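Local coordinates for amidohydrolase family protein (PDB 4I6K) that probably hydrolyses 2-pyrone-4,6-dicarboxylic acid, as a bacterial member of the amidohydrolase family, and can bind citric acid, at residues Q229-F234 with H241-G246; Q269-K274 with C278-Q283. All blocks are in the same frame, centred on the assembly; numbering follows the deposited sequence. Where two conformers were deposited one is given.

In the fold
Both contacts belong to the last part of the (beta/alpha)8 barrel of the amidohydrolase family, and both lie on the same side of the chain's centre. They follow one another along the chain: contact 1 joins helix 222-237 to strand 243-244, the eighth strand of the barrel, and contact 2 then joins the end of helix 260-270 to helix 274-289. Their centres lie about 9 Å apart, and the two touch directly. Y231 of contact 1 packs on V271 and I280 of contact 2, while H241 meets L279 and W245 meets I280. The two contacts thus pack on each other, with Y231 shared between them.

Contact 1: residues Q229-F234 with H241-G246; sequences QAYNIF and HKLIWG
L243 spreads its two methyl branches between Y231 and F234, which stand one helical turn apart, three residues along helix 222-237. CD1 goes to the tyrosine, 3.6 Å from Y231 CE1, and CD2 to the phenylalanine, 3.8 Å from F234 CD2; each methyl comes up obliquely to its ring. Leucine suits this place because its forked end can serve two aromatic neighbours at once. The rings take different routes to it. In Y231 the ring swings anti to the backbone N (chi1 -180°), which carries CE1 out to the leucine although the side chain does not start in that direction. F234 already starts toward the strand, and its first torsion (chi1 -57°) lays the ring back along the helix, with CD2 near the leucine and A230 O over the ring centre, 3.0 Å above the plane. That oxygen also accepts the helical bond from F234 N. Tyrosine brings a hydroxyl into this buried setting, where Y231 OH is hydrogen-bonded to E276. The contact closes the beta-alpha-beta unit of strand 207-210, helix 222-237 and strand 243-244: I209 of the preceding strand touches both F234 and L243, and helix 193-201 packs on F234 through Y195 and L199.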
loop_
_atom_site.group_PDB
_atom_site.type_symbol
_atom_site.label_atom_id
_atom_site.label_comp_id
_atom_site.label_asym_id
_atom_site.label_seq_id
_atom_site.Cartn_x
_atom_site.Cartn_y
_atom_site.Cartn_z
ATOM N N GLN A 229 -11.758 13.768 5.698
ATOM C CA GLN A 229 -10.985 14.695 6.508
ATOM C C GLN A 229 -9.490 14.517 6.269
ATOM O O GLN A 229 -8.750 15.489 6.081
ATOM C CB GLN A 229 -11.259 14.452 7.984
ATOM C CG GLN A 229 -12.640 14.840 8.457
ATOM C CD GLN A 229 -12.724 14.821 9.966
ATOM O OE1 GLN A 229 -12.076 15.627 10.642
ATOM N NE2 GLN A 229 -13.505 13.884 10.510
ATOM N N ALA A 230 -9.047 13.263 6.313
ATOM C CA ALA A 230 -7.635 12.936 6.122
ATOM C C ALA A 230 -7.185 13.479 4.779
ATOM O O ALA A 230 -6.144 14.115 4.679
ATOM C CB ALA A 230 -7.417 11.438 6.209
ATOM N N TYR A 231 -7.994 13.243 3.751
ATOM C CA TYR A 231 -7.710 13.776 2.425
ATOM C C TYR A 231 -7.531 15.290 2.452
ATOM O O TYR A 231 -6.536 15.815 1.938
ATOM C CB TYR A 231 -8.811 13.388 1.434
ATOM C CG TYR A 231 -8.578 13.903 0.019
ATOM C CD1 TYR A 231 -7.566 13.359 -0.790
ATOM C CD2 TYR A 231 -9.363 14.927 -0.511
ATOM C CE1 TYR A 231 -7.342 13.819 -2.082
ATOM C CE2 TYR A 231 -9.146 15.397 -1.813
ATOM C CZ TYR A 231 -8.134 14.842 -2.589
ATOM O OH TYR A 231 -7.918 15.294 -3.873
ATOM N N ASN A 232 -8.488 15.993 3.053
ATOM C CA ASN A 232 -8.416 17.454 3.116
ATOM C C ASN A 232 -7.153 17.903 3.804
ATOM O O ASN A 232 -6.467 18.808 3.329
ATOM C CB ASN A 232 -9.619 18.048 3.848
ATOM C CG ASN A 232 -10.925 17.819 3.112
ATOM O OD1 ASN A 232 -11.994 18.072 3.654
ATOM N ND2 ASN A 232 -10.842 17.333 1.879
ATOM N N ILE A 233 -6.847 17.281 4.935
ATOM C CA ILE A 233 -5.592 17.574 5.625
ATOM C C ILE A 233 -4.395 17.421 4.674
ATOM O O ILE A 233 -3.618 18.351 4.492
ATOM C CB ILE A 233 -5.437 16.685 6.866
ATOM C CG1 ILE A 233 -6.508 17.052 7.894
ATOM C CG2 ILE A 233 -4.051 16.817 7.479
ATOM C CD1 ILE A 233 -6.507 16.165 9.125
ATOM N N PHE A 234 -4.267 16.257 4.041
ATOM C CA PHE A 234 -3.206 16.026 3.049
ATOM C C PHE A 234 -3.115 17.174 2.043
ATOM O O PHE A 234 -2.023 17.641 1.699
ATOM C CB PHE A 234 -3.449 14.723 2.283
ATOM C CG PHE A 234 -3.568 13.506 3.164
ATOM C CD1 PHE A 234 -3.037 13.503 4.448
ATOM C CD2 PHE A 234 -4.189 12.347 2.694
ATOM C CE1 PHE A 234 -3.131 12.367 5.254
ATOM C CE2 PHE A 234 -4.285 11.208 3.491
ATOM C CZ PHE A 234 -3.757 11.224 4.773
ATOM N N HIS A 241 0.285 15.850 -4.792
ATOM C CA HIS A 241 1.020 15.113 -5.824
ATOM C C HIS A 241 1.712 13.903 -5.228
ATOM O O HIS A 241 2.412 13.157 -5.914
ATOM C CB HIS A 241 2.002 16.024 -6.565
ATOM C CG HIS A 241 1.331 17.182 -7.225
ATOM N ND1 HIS A 241 1.179 17.272 -8.590
ATOM C CD2 HIS A 241 0.714 18.269 -6.703
ATOM C CE1 HIS A 241 0.520 18.380 -8.883
ATOM N NE2 HIS A 241 0.226 19.002 -7.756
ATOM N N LYS A 242 1.475 13.694 -3.943
ATOM C CA LYS A 242 2.042 12.559 -3.252
ATOM C C LYS A 242 0.964 11.511 -2.969
ATOM O O LYS A 242 1.209 10.507 -2.301
ATOM C CB LYS A 242 2.694 13.031 -1.952
ATOM C CG LYS A 242 3.674 14.201 -2.129
ATOM C CD LYS A 242 4.706 13.956 -3.235
ATOM C CE LYS A 242 5.529 12.670 -2.989
ATOM N NZ LYS A 242 6.486 12.743 -1.827
ATOM N N LEU A 243 -0.232 11.747 -3.487
ATOM C CA LEU A 243 -1.358 10.885 -3.164
ATOM C C LEU A 243 -1.631 9.889 -4.275
ATOM O O LEU A 243 -1.607 10.242 -5.452
ATOM C CB LEU A 243 -2.607 11.718 -2.903
ATOM C CG LEU A 243 -2.515 12.697 -1.724
ATOM C CD1 LEU A 243 -3.862 13.407 -1.503
ATOM C CD2 LEU A 243 -2.042 11.970 -0.460
ATOM N N ILE A 244 -1.879 8.642 -3.895
ATOM C CA ILE A 244 -2.281 7.622 -4.862
ATOM C C ILE A 244 -3.453 6.781 -4.341
ATOM O O ILE A 244 -3.718 6.736 -3.132
ATOM C CB ILE A 244 -1.092 6.726 -5.353
ATOM C CG1 ILE A 244 -0.471 5.915 -4.214
ATOM C CG2 ILE A 244 -0.028 7.565 -6.084
ATOM C CD1 ILE A 244 0.665 6.616 -3.512
ATOM N N TRP A 245 -4.170 6.139 -5.263
ATOM C CA TRP A 245 -5.340 5.338 -4.894
ATOM C C TRP A 245 -5.183 3.841 -5.132
ATOM O O TRP A 245 -4.484 3.411 -6.051
ATOM C CB TRP A 245 -6.584 5.806 -5.642
ATOM C CG TRP A 245 -7.801 5.015 -5.274
ATOM C CD1 TRP A 245 -8.593 5.190 -4.177
ATOM C CD2 TRP A 245 -8.350 3.911 -5.995
ATOM N NE1 TRP A 245 -9.610 4.268 -4.177
ATOM C CE2 TRP A 245 -9.485 3.475 -5.288
ATOM C CE3 TRP A 245 -8.000 3.255 -7.182
ATOM C CZ2 TRP A 245 -10.270 2.411 -5.726
ATOM C CZ3 TRP A 245 -8.784 2.193 -7.614
ATOM C CH2 TRP A 245 -9.900 1.784 -6.888
ATOM N N GLY A 246 -5.872 3.060 -4.308
ATOM C CA GLY A 246 -5.919 1.623 -4.490
ATOM C C GLY A 246 -7.278 1.077 -4.130
ATOM O O GLY A 246 -7.928 1.543 -3.187
#

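Contact 2: residues Q269-K274 with C278-Q283; sequences QIVFDK and CLILNQ
V271 and I280 meet beside the short turn (271-273) joining helix 260-270 to helix 274-289, at the C-terminal end of the (beta/alpha)8 fold. V271 is the first residue to leave helical backbone angles, and D273 is the N-cap of the next helix.

The apolar part is a tip-to-tip meeting of two branched side chains. I280 CD1 sits before the fork of the valine, 4.0 Å from V271 CG2 and 4.1 Å from V271 CG1. I280 reaches it through an extended chain, CG1 lying anti to the carbonyl carbon and CD1 continuing straight outward (chi2 -180°). Valine's two methyls lie close to its backbone, while isoleucine has one more carbon, CD1, to reach across from helix 274-289. F267 of helix 260-270 also touches I280, and both V271 and I280 are buried.

Toward solvent, the exposed lysine reaches over to the partly exposed cysteine. Its long chain starts away from the second helix, stays extended as far as CE and bends at chi4 (-74°), bringing K274 NZ to 3.4 Å from C278 SG. The cysteine is modelled in two positions and this approach holds for one of them, so it is doubtful.

Polar bonds line the turn. V271 O accepts a hydrogen bond from Q277 NE2, giving the carbonyl at the helix end a side-chain partner. D273 suits the N-cap because its short carboxylate can turn back: OD1 takes the N-H of H275 and, weakly, that of E276, and its negative charge probably suits the positive end of the helix dipole. In the first turn, C278 N donates to K274 O at 3.0 Å, with an N-H...O angle of 149°.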
loop_
_atom_site.group_PDB
_atom_site.type_symbol
_atom_site.label_atom_id
_atom_site.label_comp_id
_atom_site.label_asym_id
_atom_site.label_seq_id
_atom_site.Cartn_x
_atom_site.Cartn_y
_atom_site.Cartn_z
ATOM N N GLN A 269 -16.378 10.022 -4.094
ATOM C CA GLN A 269 -16.899 10.795 -2.983
ATOM C C GLN A 269 -15.880 11.521 -2.149
ATOM O O GLN A 269 -16.051 12.673 -1.817
ATOM C CB GLN A 269 -17.767 9.941 -2.094
ATOM C CG GLN A 269 -19.172 9.916 -2.573
ATOM C CD GLN A 269 -19.936 8.758 -2.034
ATOM O OE1 GLN A 269 -20.822 8.226 -2.702
ATOM N NE2 GLN A 269 -19.599 8.344 -0.820
ATOM N N ILE A 270 -14.808 10.838 -1.822
ATOM C CA ILE A 270 -13.685 11.466 -1.143
ATOM C C ILE A 270 -12.988 12.487 -2.045
ATOM O O ILE A 270 -12.706 13.603 -1.629
ATOM C CB ILE A 270 -12.648 10.422 -0.699
ATOM C CG1 ILE A 270 -13.237 9.527 0.396
ATOM C CG2 ILE A 270 -11.373 11.115 -0.208
ATOM C CD1 ILE A 270 -12.736 8.101 0.348
ATOM N N VAL A 271 -12.699 12.090 -3.278
ATOM C CA VAL A 271 -12.031 12.975 -4.217
ATOM C C VAL A 271 -13.015 13.386 -5.295
ATOM O O VAL A 271 -13.081 12.778 -6.366
ATOM C CB VAL A 271 -10.809 12.298 -4.866
ATOM C CG1 VAL A 271 -10.031 13.299 -5.726
ATOM C CG2 VAL A 271 -9.916 11.701 -3.794
ATOM N N PHE A 272 -13.780 14.425 -4.998
ATOM C CA PHE A 272 -14.806 14.901 -5.901
ATOM C C PHE A 272 -14.251 15.589 -7.161
ATOM O O PHE A 272 -14.728 15.352 -8.277
ATOM C CB PHE A 272 -15.750 15.838 -5.151
ATOM C CG PHE A 272 -16.966 16.195 -5.936
ATOM C CD1 PHE A 272 -17.514 17.465 -5.864
ATOM C CD2 PHE A 272 -17.549 15.257 -6.782
ATOM C CE1 PHE A 272 -18.633 17.788 -6.604
ATOM C CE2 PHE A 272 -18.667 15.574 -7.528
ATOM C CZ PHE A 272 -19.209 16.841 -7.440
ATOM N N ASP A 273 -13.242 16.433 -6.980
ATOM C CA ASP A 273 -12.683 17.220 -8.072
ATOM C C ASP A 273 -11.911 16.357 -9.074
ATOM O O ASP A 273 -10.943 15.672 -8.717
ATOM C CB ASP A 273 -11.797 18.332 -7.507
ATOM C CG ASP A 273 -11.070 19.099 -8.584
ATOM O OD1 ASP A 273 -10.917 18.566 -9.703
ATOM O OD2 ASP A 273 -10.645 20.237 -8.311
ATOM N N LYS A 274 -12.347 16.400 -10.331
ATOM C CA LYS A 274 -11.830 15.498 -11.357
ATOM C C LYS A 274 -10.398 15.810 -11.811
ATOM O O LYS A 274 -9.693 14.926 -12.303
ATOM C CB LYS A 274 -12.778 15.418 -12.566
ATOM C CG LYS A 274 -12.284 14.430 -13.640
ATOM C CD LYS A 274 -12.954 14.629 -15.006
ATOM C CE LYS A 274 -12.158 13.957 -16.138
ATOM N NZ LYS A 274 -10.905 14.697 -16.502
ATOM N N CYS A 278 -7.511 12.986 -11.628
ATOM C CA CYS A 278 -6.520 12.726 -12.665
ATOM C C CYS A 278 -5.101 12.600 -12.092
ATOM O O CYS A 278 -4.359 11.687 -12.463
ATOM C CB CYS A 278 -6.597 13.788 -13.769
ATOM S SG CYS A 278 -8.116 13.706 -14.788
ATOM N N LEU A 279 -4.729 13.497 -11.183
ATOM C CA LEU A 279 -3.406 13.434 -10.577
ATOM C C LEU A 279 -3.282 12.134 -9.815
ATOM O O LEU A 279 -2.290 11.415 -9.939
ATOM C CB LEU A 279 -3.189 14.594 -9.609
ATOM C CG LEU A 279 -2.826 15.982 -10.133
ATOM C CD1 LEU A 279 -2.509 16.864 -8.944
ATOM C CD2 LEU A 279 -1.639 15.936 -11.089
ATOM N N ILE A 280 -4.267 11.850 -8.981
ATOM C CA ILE A 280 -4.258 10.670 -8.134
ATOM C C ILE A 280 -4.291 9.351 -8.902
ATOM O O ILE A 280 -3.599 8.429 -8.561
ATOM C CB ILE A 280 -5.365 10.737 -7.068
ATOM C CG1 ILE A 280 -5.175 11.976 -6.211
ATOM C CG2 ILE A 280 -5.356 9.519 -6.202
ATOM C CD1 ILE A 280 -6.157 12.174 -5.133
ATOM N N LEU A 281 -5.106 9.258 -9.935
ATOM C CA LEU A 281 -5.158 8.051 -10.733
ATOM C C LEU A 281 -4.067 7.924 -11.779
ATOM O O LEU A 281 -3.794 6.837 -12.232
ATOM C CB LEU A 281 -6.509 7.907 -11.408
ATOM C CG LEU A 281 -7.765 7.801 -10.565
ATOM C CD1 LEU A 281 -8.954 7.691 -11.441
ATOM C CD2 LEU A 281 -7.708 6.658 -9.631
ATOM N N ASN A 282 -3.481 9.038 -12.189
ATOM C CA ASN A 282 -2.623 9.054 -13.351
ATOM C C ASN A 282 -1.199 9.569 -13.181
ATOM O O ASN A 282 -0.255 8.803 -13.230
ATOM C CB ASN A 282 -3.336 9.829 -14.429
ATOM C CG ASN A 282 -2.552 9.940 -15.681
ATOM O OD1 ASN A 282 -3.010 10.543 -16.626
ATOM N ND2 ASN A 282 -1.372 9.371 -15.705
ATOM N N GLN A 283 -1.020 10.866 -13.009
ATOM C CA GLN A 283 0.324 11.369 -12.869
ATOM C C GLN A 283 1.030 10.880 -11.610
ATOM O O GLN A 283 2.171 10.470 -11.682
ATOM C CB GLN A 283 0.349 12.891 -12.923
ATOM C CG GLN A 283 0.331 13.481 -14.308
ATOM C CD GLN A 283 -1.052 13.715 -14.848
ATOM O OE1 GLN A 283 -1.213 14.109 -15.987
ATOM N NE2 GLN A 283 -2.052 13.473 -14.039
#